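PDB 6MKB: tumor necrosis factor ligand superfamily member 9 from Mus musculus, which acts as a cytokine, the 4-1BB ligand, which binds the receptor TNFRSF9 (4-1BB) and induces proliferation of activated T cells. Local coordinates for residues K16-L21 and V133-Y138; L66-T71 and G81-V86; L85-K90 and T157-F162; K113-S118 and R147-S152. All coordinates share one frame; numbering follows the deposited sequence.

Contact 1: K16-L21 and V133-Y138. With NAG (2-acetamido-2-deoxy-beta-D-glucopyranose), chain F; NAG (2-acetamido-2-deoxy-beta-D-glucopyranose), chain C; SO4 (sulfate ion), chain M.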
# COMPACT_ATOMS: atom_id res chain seq x y z
N LYS B 16 15.88 1.98 9.48
CA LYS B 16 16.77 1.66 10.60
C LYS B 16 15.92 1.66 11.87
O LYS B 16 14.86 2.29 11.89
CB LYS B 16 17.92 2.67 10.68
CG LYS B 16 19.03 2.41 9.69
CD LYS B 16 20.25 3.23 10.04
CE LYS B 16 21.33 3.16 8.98
NZ LYS B 16 22.55 3.91 9.37
N ASN B 17 16.32 0.89 12.88
CA ASN B 17 15.55 0.77 14.11
C ASN B 17 15.34 2.11 14.81
O ASN B 17 16.17 3.01 14.74
CB ASN B 17 16.18 -0.25 15.06
CG ASN B 17 15.83 -1.68 14.69
OD1 ASN B 17 15.29 -1.97 13.61
ND2 ASN B 17 16.12 -2.60 15.59
N GLN B 18 14.18 2.23 15.45
CA GLN B 18 13.72 3.37 16.22
C GLN B 18 13.04 2.80 17.47
O GLN B 18 11.91 2.31 17.39
CB GLN B 18 12.77 4.21 15.34
CG GLN B 18 12.90 5.70 15.50
CD GLN B 18 14.21 6.25 15.01
OE1 GLN B 18 14.51 6.23 13.82
NE2 GLN B 18 15.01 6.75 15.94
N ALA B 19 13.76 2.80 18.61
CA ALA B 19 13.36 2.21 19.91
C ALA B 19 12.08 2.81 20.51
O ALA B 19 11.41 2.14 21.30
CB ALA B 19 14.50 2.35 20.91
N SER B 20 11.77 4.05 20.16
CA SER B 20 10.59 4.79 20.63
C SER B 20 10.17 5.77 19.56
O SER B 20 10.94 5.99 18.62
CB SER B 20 10.88 5.51 21.95
OG SER B 20 11.83 6.55 21.78
N LEU B 21 8.97 6.35 19.68
CA LEU B 21 8.52 7.28 18.65
C LEU B 21 8.82 8.72 19.02
O LEU B 21 8.79 9.11 20.19
CB LEU B 21 7.03 7.10 18.34
CG LEU B 21 6.55 5.73 17.86
CD1 LEU B 21 5.07 5.74 17.58
CD2 LEU B 21 7.36 5.21 16.65
N VAL B 133 11.59 10.75 4.43
CA VAL B 133 10.38 10.37 5.15
C VAL B 133 10.51 10.78 6.62
O VAL B 133 11.45 10.39 7.31
CB VAL B 133 10.09 8.85 5.02
CG1 VAL B 133 8.81 8.44 5.76
CG2 VAL B 133 10.02 8.43 3.55
N GLY B 134 9.53 11.54 7.08
CA GLY B 134 9.46 11.96 8.46
C GLY B 134 8.50 11.13 9.27
O GLY B 134 7.39 10.81 8.83
N LEU B 135 8.94 10.72 10.45
CA LEU B 135 8.09 10.05 11.40
C LEU B 135 7.40 11.16 12.25
O LEU B 135 8.08 12.06 12.74
CB LEU B 135 8.91 9.07 12.27
CG LEU B 135 8.18 8.42 13.48
CD1 LEU B 135 7.09 7.43 13.03
CD2 LEU B 135 9.18 7.77 14.42
N ARG B 136 6.07 11.14 12.34
CA ARG B 136 5.29 12.09 13.16
C ARG B 136 4.39 11.31 14.12
O ARG B 136 3.87 10.26 13.76
CB ARG B 136 4.42 13.06 12.31
CG ARG B 136 5.17 14.13 11.50
CD ARG B 136 6.27 14.82 12.29
NE ARG B 136 7.56 14.54 11.66
CZ ARG B 136 8.35 15.46 11.13
NH1 ARG B 136 8.03 16.74 11.22
NH2 ARG B 136 9.50 15.11 10.58
N ALA B 137 4.23 11.81 15.36
CA ALA B 137 3.39 11.14 16.34
C ALA B 137 2.96 12.08 17.48
O ALA B 137 3.75 12.87 17.98
CB ALA B 137 4.10 9.92 16.93
N TYR B 138 1.69 11.98 17.86
CA TYR B 138 1.10 12.62 19.01
C TYR B 138 0.46 11.51 19.83
O TYR B 138 -0.55 10.94 19.40
CB TYR B 138 0.11 13.73 18.65
CG TYR B 138 -0.64 14.27 19.86
CD1 TYR B 138 0.06 14.77 20.97
CD2 TYR B 138 -2.03 14.24 19.92
CE1 TYR B 138 -0.62 15.23 22.10
CE2 TYR B 138 -2.71 14.72 21.04
CZ TYR B 138 -2.00 15.23 22.12
OH TYR B 138 -2.66 15.72 23.23
C1 NAG F . 0.70 18.10 19.08
C2 NAG F . -0.80 17.97 18.81
C3 NAG F . -1.62 18.89 19.74
C4 NAG F . -1.23 18.73 21.21
C5 NAG F . 0.29 18.86 21.39
C6 NAG F . 0.74 18.51 22.80
C7 NAG F . -1.74 17.40 16.60
C8 NAG F . -1.82 17.85 15.17
N2 NAG F . -1.08 18.23 17.41
O3 NAG F . -3.02 18.61 19.59
O4 NAG F . -1.94 19.70 21.99
O5 NAG F . 0.98 18.00 20.48
O6 NAG F . 2.15 18.32 22.82
O7 NAG F . -2.26 16.36 16.98
C1 NAG C . 5.10 15.83 17.07
C2 NAG C . 5.02 16.14 18.56
C3 NAG C . 3.55 16.25 18.97
C4 NAG C . 2.73 17.18 18.07
C5 NAG C . 2.97 16.86 16.60
C6 NAG C . 2.32 17.88 15.67
C7 NAG C . 6.59 15.03 20.14
C8 NAG C . 7.21 13.69 20.36
N2 NAG C . 5.58 15.02 19.28
O3 NAG C . 3.46 16.65 20.35
O4 NAG C . 1.34 17.04 18.37
O5 NAG C . 4.38 16.81 16.31
O6 NAG C . 2.24 17.26 14.38
O7 NAG C . 6.99 16.01 20.73
S SO4 M . 19.65 -0.06 13.35
O1 SO4 M . 19.01 1.26 13.59
O2 SO4 M . 21.01 0.18 12.79
O3 SO4 M . 19.80 -0.76 14.66
O4 SO4 M . 18.82 -0.88 12.44

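Contact 2: L66-T71 and G81-V86. With NA (sodium ion), chain O; NAG (2-acetamido-2-deoxy-beta-D-glucopyranose), chain F.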
# COMPACT_ATOMS: atom_id res chain seq x y z
N LEU B 66 4.20 1.38 6.96
CA LEU B 66 4.47 1.56 8.37
C LEU B 66 4.19 0.27 9.11
O LEU B 66 3.09 -0.28 9.00
CB LEU B 66 3.61 2.69 8.95
CG LEU B 66 3.75 2.98 10.47
CD1 LEU B 66 5.18 3.42 10.83
CD2 LEU B 66 2.77 4.07 10.91
N LYS B 67 5.19 -0.19 9.87
CA LYS B 67 5.05 -1.36 10.72
C LYS B 67 5.38 -0.92 12.14
O LYS B 67 6.54 -0.68 12.45
CB LYS B 67 5.90 -2.54 10.23
CG LYS B 67 5.42 -3.10 8.89
CD LYS B 67 6.02 -4.46 8.65
CE LYS B 67 5.71 -4.98 7.27
NZ LYS B 67 6.48 -6.21 6.97
N LEU B 68 4.33 -0.67 12.94
CA LEU B 68 4.44 -0.24 14.33
C LEU B 68 4.41 -1.42 15.22
O LEU B 68 3.38 -2.10 15.27
CB LEU B 68 3.28 0.69 14.73
CG LEU B 68 3.33 2.15 14.50
CD1 LEU B 68 2.14 2.78 15.18
CD2 LEU B 68 4.62 2.76 15.04
N SER B 69 5.48 -1.65 15.96
CA SER B 69 5.57 -2.78 16.88
C SER B 69 5.31 -2.32 18.31
O SER B 69 5.98 -1.39 18.77
CB SER B 69 6.93 -3.45 16.78
OG SER B 69 7.10 -4.03 15.50
N PRO B 70 4.38 -2.98 19.05
CA PRO B 70 4.16 -2.60 20.46
C PRO B 70 5.31 -3.05 21.32
O PRO B 70 5.89 -4.11 21.05
CB PRO B 70 2.86 -3.33 20.83
CG PRO B 70 2.79 -4.50 19.91
CD PRO B 70 3.50 -4.11 18.64
N THR B 71 5.67 -2.25 22.33
CA THR B 71 6.78 -2.59 23.23
C THR B 71 6.27 -3.25 24.52
O THR B 71 5.06 -3.33 24.74
CB THR B 71 7.61 -1.36 23.57
OG1 THR B 71 6.80 -0.45 24.31
CG2 THR B 71 8.22 -0.70 22.35
N GLY B 81 -4.02 8.55 20.17
CA GLY B 81 -3.53 9.63 19.34
C GLY B 81 -3.36 9.18 17.91
O GLY B 81 -4.26 8.58 17.32
N TRP B 82 -2.18 9.46 17.32
CA TRP B 82 -1.91 9.11 15.92
C TRP B 82 -0.42 9.00 15.63
O TRP B 82 0.40 9.62 16.29
CB TRP B 82 -2.56 10.13 14.97
CG TRP B 82 -2.18 11.56 15.25
CD1 TRP B 82 -2.87 12.46 16.01
CD2 TRP B 82 -1.02 12.25 14.76
NE1 TRP B 82 -2.21 13.67 16.02
CE2 TRP B 82 -1.07 13.57 15.26
CE3 TRP B 82 0.07 11.88 13.94
CZ2 TRP B 82 -0.07 14.51 15.01
CZ3 TRP B 82 1.04 12.82 13.66
CH2 TRP B 82 0.98 14.12 14.20
N VAL B 83 -0.09 8.20 14.62
CA VAL B 83 1.28 8.01 14.13
C VAL B 83 1.24 8.17 12.62
O VAL B 83 0.38 7.60 11.95
CB VAL B 83 1.95 6.69 14.58
CG1 VAL B 83 3.42 6.65 14.16
CG2 VAL B 83 1.82 6.49 16.09
N SER B 84 2.18 8.94 12.08
CA SER B 84 2.29 9.27 10.67
C SER B 84 3.66 9.03 10.08
O SER B 84 4.67 9.24 10.75
CB SER B 84 1.97 10.74 10.50
OG SER B 84 0.77 10.94 9.80
N LEU B 85 3.69 8.65 8.79
CA LEU B 85 4.86 8.59 7.90
C LEU B 85 4.59 9.66 6.87
O LEU B 85 3.60 9.57 6.14
CB LEU B 85 5.08 7.22 7.24
CG LEU B 85 5.60 6.05 8.09
CD1 LEU B 85 5.99 4.91 7.18
CD2 LEU B 85 6.79 6.44 8.97
N VAL B 86 5.37 10.75 6.91
CA VAL B 86 5.15 11.90 6.03
C VAL B 86 6.21 11.92 4.94
O VAL B 86 7.39 12.01 5.24
CB VAL B 86 5.14 13.23 6.84
CG1 VAL B 86 4.88 14.43 5.93
CG2 VAL B 86 4.11 13.20 7.99
NA NA O . 8.27 -2.49 13.64
C1 NAG F . 0.70 18.10 19.08
C2 NAG F . -0.80 17.97 18.81
C3 NAG F . -1.62 18.89 19.74
C4 NAG F . -1.23 18.73 21.21
C5 NAG F . 0.29 18.86 21.39
C6 NAG F . 0.74 18.51 22.80
C7 NAG F . -1.74 17.40 16.60
C8 NAG F . -1.82 17.85 15.17
N2 NAG F . -1.08 18.23 17.41
O3 NAG F . -3.02 18.61 19.59
O4 NAG F . -1.94 19.70 21.99
O5 NAG F . 0.98 18.00 20.48
O6 NAG F . 2.15 18.32 22.82
O7 NAG F . -2.26 16.36 16.98

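Contact 3: L85-K90 and T157-F162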
# COMPACT_ATOMS: atom_id res chain seq x y z
N LEU B 85 3.69 8.65 8.79
CA LEU B 85 4.86 8.59 7.90
C LEU B 85 4.59 9.66 6.87
O LEU B 85 3.60 9.57 6.14
CB LEU B 85 5.08 7.22 7.24
CG LEU B 85 5.60 6.05 8.09
CD1 LEU B 85 5.99 4.91 7.18
CD2 LEU B 85 6.79 6.44 8.97
N VAL B 86 5.37 10.75 6.91
CA VAL B 86 5.15 11.90 6.03
C VAL B 86 6.21 11.92 4.94
O VAL B 86 7.39 12.01 5.24
CB VAL B 86 5.14 13.23 6.84
CG1 VAL B 86 4.88 14.43 5.93
CG2 VAL B 86 4.11 13.20 7.99
N LEU B 87 5.78 11.83 3.66
CA LEU B 87 6.68 11.88 2.51
C LEU B 87 7.09 13.31 2.28
O LEU B 87 6.24 14.13 2.03
CB LEU B 87 6.04 11.28 1.23
CG LEU B 87 6.95 11.23 -0.04
CD1 LEU B 87 8.11 10.27 0.13
CD2 LEU B 87 6.16 10.87 -1.26
N GLN B 88 8.39 13.62 2.42
CA GLN B 88 8.97 14.95 2.27
C GLN B 88 9.69 15.05 0.92
O GLN B 88 10.74 14.44 0.73
CB GLN B 88 9.92 15.24 3.44
CG GLN B 88 9.25 15.15 4.83
CD GLN B 88 10.23 15.01 5.99
OE1 GLN B 88 11.43 14.70 5.83
NE2 GLN B 88 9.72 15.23 7.19
N ALA B 89 9.09 15.76 -0.05
CA ALA B 89 9.60 15.90 -1.41
C ALA B 89 10.24 17.27 -1.66
O ALA B 89 9.68 18.31 -1.27
CB ALA B 89 8.49 15.67 -2.42
N LYS B 90 11.43 17.26 -2.30
CA LYS B 90 12.22 18.42 -2.72
C LYS B 90 12.50 18.33 -4.23
O LYS B 90 13.31 17.50 -4.64
CB LYS B 90 13.55 18.50 -1.94
CG LYS B 90 13.44 19.13 -0.57
CD LYS B 90 14.78 19.06 0.17
CE LYS B 90 14.57 19.11 1.66
NZ LYS B 90 15.83 18.84 2.40
N THR B 157 9.61 -1.26 8.62
CA THR B 157 8.96 -0.19 7.89
C THR B 157 9.78 0.00 6.58
O THR B 157 11.01 -0.14 6.57
CB THR B 157 8.92 1.05 8.82
OG1 THR B 157 7.99 0.79 9.88
CG2 THR B 157 8.60 2.37 8.09
N SER B 158 9.08 0.24 5.48
CA SER B 158 9.73 0.39 4.19
C SER B 158 9.23 1.62 3.43
O SER B 158 8.15 2.17 3.69
CB SER B 158 9.53 -0.86 3.34
OG SER B 158 8.14 -1.07 3.08
N PHE B 159 10.07 2.08 2.52
CA PHE B 159 9.79 3.19 1.65
C PHE B 159 10.47 2.89 0.33
O PHE B 159 11.58 2.35 0.31
CB PHE B 159 10.27 4.50 2.29
CG PHE B 159 10.73 5.64 1.41
CD1 PHE B 159 9.84 6.24 0.51
CD2 PHE B 159 11.99 6.20 1.58
CE1 PHE B 159 10.26 7.32 -0.29
CE2 PHE B 159 12.39 7.30 0.82
CZ PHE B 159 11.53 7.85 -0.12
N GLY B 160 9.77 3.20 -0.75
CA GLY B 160 10.32 3.02 -2.09
C GLY B 160 9.49 3.65 -3.19
O GLY B 160 8.55 4.40 -2.92
N LEU B 161 9.86 3.35 -4.43
CA LEU B 161 9.21 3.83 -5.65
C LEU B 161 9.65 3.03 -6.84
O LEU B 161 10.60 2.24 -6.75
CB LEU B 161 9.43 5.35 -5.94
CG LEU B 161 10.81 6.03 -5.65
CD1 LEU B 161 11.94 5.38 -6.36
CD2 LEU B 161 10.80 7.44 -6.09
N PHE B 162 8.93 3.21 -7.94
CA PHE B 162 9.25 2.62 -9.22
C PHE B 162 8.75 3.49 -10.35
O PHE B 162 7.69 4.08 -10.25
CB PHE B 162 8.75 1.19 -9.36
CG PHE B 162 7.37 0.78 -8.94
CD1 PHE B 162 6.30 0.87 -9.83
CD2 PHE B 162 7.16 0.12 -7.73
CE1 PHE B 162 5.03 0.36 -9.48
CE2 PHE B 162 5.89 -0.38 -7.38
CZ PHE B 162 4.85 -0.28 -8.27

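Contact 4: K113-S118 and R147-S152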
# COMPACT_ATOMS: atom_id res chain seq x y z
N LYS B 113 -1.02 -4.96 19.65
CA LYS B 113 -0.69 -5.78 18.51
C LYS B 113 0.04 -4.94 17.45
O LYS B 113 -0.04 -3.72 17.49
CB LYS B 113 -2.03 -6.35 17.98
CG LYS B 113 -1.95 -7.58 17.08
CD LYS B 113 -3.12 -7.63 16.09
CE LYS B 113 -4.33 -8.36 16.61
NZ LYS B 113 -5.54 -8.09 15.78
N LEU B 114 0.80 -5.60 16.55
CA LEU B 114 1.54 -4.95 15.46
C LEU B 114 0.56 -4.26 14.55
O LEU B 114 -0.51 -4.80 14.24
CB LEU B 114 2.39 -6.00 14.67
CG LEU B 114 2.98 -5.56 13.28
CD1 LEU B 114 4.21 -4.65 13.43
CD2 LEU B 114 3.28 -6.79 12.39
N VAL B 115 0.90 -3.04 14.14
CA VAL B 115 0.08 -2.26 13.22
C VAL B 115 0.85 -2.23 11.90
O VAL B 115 1.98 -1.77 11.86
CB VAL B 115 -0.27 -0.84 13.76
CG1 VAL B 115 -0.97 -0.02 12.70
CG2 VAL B 115 -1.12 -0.90 15.03
N ASP B 116 0.26 -2.79 10.84
CA ASP B 116 0.92 -2.85 9.54
C ASP B 116 0.03 -2.18 8.51
O ASP B 116 -0.92 -2.78 8.04
CB ASP B 116 1.28 -4.31 9.17
CG ASP B 116 1.89 -4.53 7.79
OD1 ASP B 116 2.19 -3.53 7.10
OD2 ASP B 116 2.07 -5.70 7.39
N ARG B 117 0.36 -0.93 8.15
CA ARG B 117 -0.38 -0.12 7.17
C ARG B 117 0.50 0.26 5.98
O ARG B 117 1.67 0.59 6.16
CB ARG B 117 -0.93 1.16 7.82
CG ARG B 117 -1.86 0.92 8.96
CD ARG B 117 -3.32 0.76 8.56
NE ARG B 117 -4.19 1.23 9.65
CZ ARG B 117 -4.65 0.47 10.64
NH1 ARG B 117 -4.37 -0.83 10.67
NH2 ARG B 117 -5.42 0.99 11.59
N SER B 118 -0.08 0.23 4.78
CA SER B 118 0.58 0.62 3.54
C SER B 118 -0.11 1.84 2.94
O SER B 118 -1.28 2.10 3.23
CB SER B 118 0.57 -0.53 2.54
OG SER B 118 1.24 -1.66 3.06
N ARG B 147 7.13 5.59 24.32
CA ARG B 147 7.94 4.39 24.57
C ARG B 147 7.15 3.10 24.30
O ARG B 147 7.76 2.03 24.25
CB ARG B 147 8.46 4.35 26.03
CG ARG B 147 9.31 5.57 26.45
CD ARG B 147 10.79 5.33 26.39
NE ARG B 147 11.53 6.34 27.14
CZ ARG B 147 11.89 6.24 28.42
NH1 ARG B 147 11.52 5.18 29.13
NH2 ARG B 147 12.56 7.22 29.01
N ASP B 148 5.83 3.20 24.11
CA ASP B 148 4.92 2.08 23.93
C ASP B 148 4.91 1.53 22.49
O ASP B 148 4.34 0.47 22.25
CB ASP B 148 3.50 2.46 24.41
CG ASP B 148 3.37 2.49 25.94
OD1 ASP B 148 4.43 2.47 26.65
OD2 ASP B 148 2.21 2.52 26.43
N TRP B 149 5.58 2.20 21.54
CA TRP B 149 5.67 1.74 20.16
C TRP B 149 7.07 1.93 19.65
O TRP B 149 7.77 2.82 20.11
CB TRP B 149 4.68 2.47 19.24
CG TRP B 149 3.23 2.24 19.57
CD1 TRP B 149 2.44 3.03 20.35
CD2 TRP B 149 2.40 1.15 19.13
NE1 TRP B 149 1.17 2.53 20.39
CE2 TRP B 149 1.11 1.37 19.65
CE3 TRP B 149 2.62 0.03 18.30
CZ2 TRP B 149 0.03 0.51 19.38
CZ3 TRP B 149 1.55 -0.81 18.01
CH2 TRP B 149 0.28 -0.57 18.55
N GLU B 150 7.47 1.10 18.67
CA GLU B 150 8.81 1.16 18.09
C GLU B 150 8.79 0.71 16.63
O GLU B 150 7.84 0.05 16.18
CB GLU B 150 9.79 0.28 18.90
CG GLU B 150 9.56 -1.22 18.73
CD GLU B 150 10.46 -2.16 19.49
OE1 GLU B 150 10.03 -3.31 19.73
OE2 GLU B 150 11.60 -1.77 19.84
N LEU B 151 9.86 1.08 15.91
CA LEU B 151 10.12 0.65 14.55
C LEU B 151 11.29 -0.27 14.65
O LEU B 151 12.38 0.20 14.97
CB LEU B 151 10.39 1.82 13.56
CG LEU B 151 9.38 2.95 13.43
CD1 LEU B 151 9.74 3.83 12.25
CD2 LEU B 151 7.96 2.42 13.26
N SER B 152 11.09 -1.58 14.49
CA SER B 152 12.18 -2.52 14.63
C SER B 152 12.19 -3.63 13.59
O SER B 152 11.16 -3.97 13.03
CB SER B 152 12.15 -3.16 16.02
OG SER B 152 10.96 -3.90 16.25

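Contact 1: K16-L21 and V133-Y138
The phenol ring of Tyr-138 has one face taken up by the second sugar of the glycan on Asn-23, the chain F NAG, whose C2 stands 3.8 Å above the ring plane and toward its rim. The O4 atom of the chain C NAG, through which the two sugars are joined, approaches the same ring obliquely, 3.7 Å from CD1 of Tyr-138. That first sugar is also tied to the strand, because its amide N2 donates to the backbone O of Ala-137, while the N of Ala-137 is bonded to Asn-23 OD1. The inner face of strand 133-138 meets the loop through hydrocarbon alone. Leu-135 holds CG anti to its backbone N (chi1 172°), and its side chain crosses that of Leu-21 at about a right angle, CD2 of Leu-135 being 3.9 Å from Leu-21 CD2. Two residues further along the strand, on the same face, CB of Ala-137 lies 4.3 Å from CB of Leu-21, and the CG of Gln-18 rests loosely on Leu-135. At the far end of the loop, the backbone N-H of Asn-17 makes an almost straight hydrogen bond (171°) to O4 of a sulfate ion, probably from the crystallisation liquor. With Val-83 and Trp-149 also touching Leu-21, the loop between strands 10-15 and 24-29 closes one end of the jelly-roll sandwich of the TNF homology domain, against an outer strand on which the Asn-23 glycan rests.

Contact 2: L66-T71 and G81-V86
Apolar side chains alone bring Leu-66 and Leu-68 together with Val-83 and Leu-85. A chi1 of 179° swings CG of Leu-66 to the side remote from its own N, which lays the side chain obliquely across Leu-85; CB of Leu-66 sits 3.7 Å from CD1 of Leu-85, and CD1 of Leu-66 lies against Leu-85 CG. The other branch, Leu-66 CD2, leans toward Val-83, 4.2 Å from CG1. Leu-68 and Val-83 instead meet end-on, with CD1 of Leu-68 3.8 Å from CG2 of Val-83. The short strand segments 66-70 and 82-86 approach to 8.9 Å between axes, with 145° between their N-to-C directions, too far for backbone pairing: they belong to the two facing sheets of the TNF jelly roll, successive strands joined by a connection that passes from one sheet to the other. Leu-21 and Leu-151 pack on the same cluster. The polar interactions lie on the outer sides. Behind strand 66-70, a sodium ion is bound by the carbonyl O of Lys-67 at 2.8 Å and by Ser-69 OG at 2.7 Å, with the O of Asn-155 as third protein ligand. Behind strand 82-86, the indole N-H of Trp-82 donates to O7 of the chain F NAG, 2.9 Å from NE1, and the acetamide lies at the ring edge, near its plane. Ser-84 OG, also turned outward, is hydrogen-bonded to Thr-102 OG1.

Contact 3: L85-K90 and T157-F162
Leu-87 sets its methyl CD1 against the ring of Phe-159, 3.7 Å from CE1 and somewhat farther from CZ. The methyl comes at the ring obliquely, and the two side chains cross at about a right angle. The CB of Leu-87 does not point straight at strand 158-162; a chi1 of -177° turns CG away from the backbone N and carries the branched end across to the ring, bridging backbones whose CA atoms in Leu-87 and Phe-159 are 9.3 Å apart. A second touch of similar size lies at the start of the segments, where Leu-85 and Thr-157 reach toward each other tip to tip, CD1 of Leu-85 being 3.8 Å from CG2 of Thr-157. Thr-157 is thereby split by function: its methyl faces the apolar interior, while OG1 is occupied by the backbone N of Lys-67 on the neighbouring strand. The Phe-159 ring has further neighbours in Leu-13, Leu-52, Leu-64 and Val-133, and meets the ring of Trp-28 with planes at about 60°, so it is buried among residues of both sheets. Side chains along strand 158-162 alternate. Phe-159 and Leu-161 turn inward, whereas Phe-162 faces the dimer interface, where its ring stacks on Phe-162 of the second subunit. On strand 85-90, Gln-88, turned to the other side, has OE1 hydrogen-bonded to Ser-132 OG on the adjacent strand. Inward leucines and an aromatic from facing sheets, meeting near the centre of the chain, form part of the hydrophobic core of the TNF jelly-roll β-sandwich, with the outer side of the inner sheet given over to subunit association.

Contact 4: K113-S118 and R147-S152
Trp-149 keeps CG anti to its carbonyl carbon (chi1 -63°) and turns its indole nearly perpendicular about the next bond (chi2 94°), a combination that swings the six-membered ring toward segment 113-118. Val-115 answers with its branch CG2, likewise anti to the carbonyl carbon, and the two side chains cross at about a right angle. The far corner of the indole makes the contact: CH2 of Trp-149 is 3.8 Å from CG2 of Val-115, with CZ3 slightly more distant, and the methyl approaches the ring obliquely. The same corner is also near a polar atom. The carbonyl O of Lys-113 lies at the ring edge, near its plane, 3.3 Å from CH2 and 3.4 Å from CZ3 of Trp-149. The other methyl of Val-115, CG1, stands 4.0 Å above the guanidinium plane of Arg-117, toward its rim. Strand 58-70 runs between the two segments and pairs with both, Leu-68 with Val-115 and Ser-69 with Glu-150, so the indole spans a strand of the inner TNF sheet; Leu-21, Leu-68 and Leu-105 also pack on it. The charged end of Lys-113 turns elsewhere, into a salt bridge with Glu-111, and Arg-117 lies close to Arg-117 of the second subunit. An electron-rich carbonyl oxygen facing the slightly positive C-H rim of an indole is consistent with a weak electrostatic attraction, which would help hold the rotation of the ring beside the apolar touch of Val-115 at the border between core and solvent.

Contacts 1, 2 and 3 are buried and join the two sheets or close their end, whereas contact 4 is partly buried and bridges two segments within one sheet. Contact 3 lies nearest the chain centre, about 5 Å away between centres. It shares Leu-85 and strand 80-90 with contact 2, and strand 149-166 with contact 4. Leu-21 of contact 1 packs on Val-83 of contact 2 and Trp-149 of contact 4, making one apolar cluster around that end. Chemistry follows place: aliphatic and aromatic touches inside, glycan bonds on the outer face at contacts 1 and 2, sodium beside contact 2, and charged groups near the second subunit at contact 4.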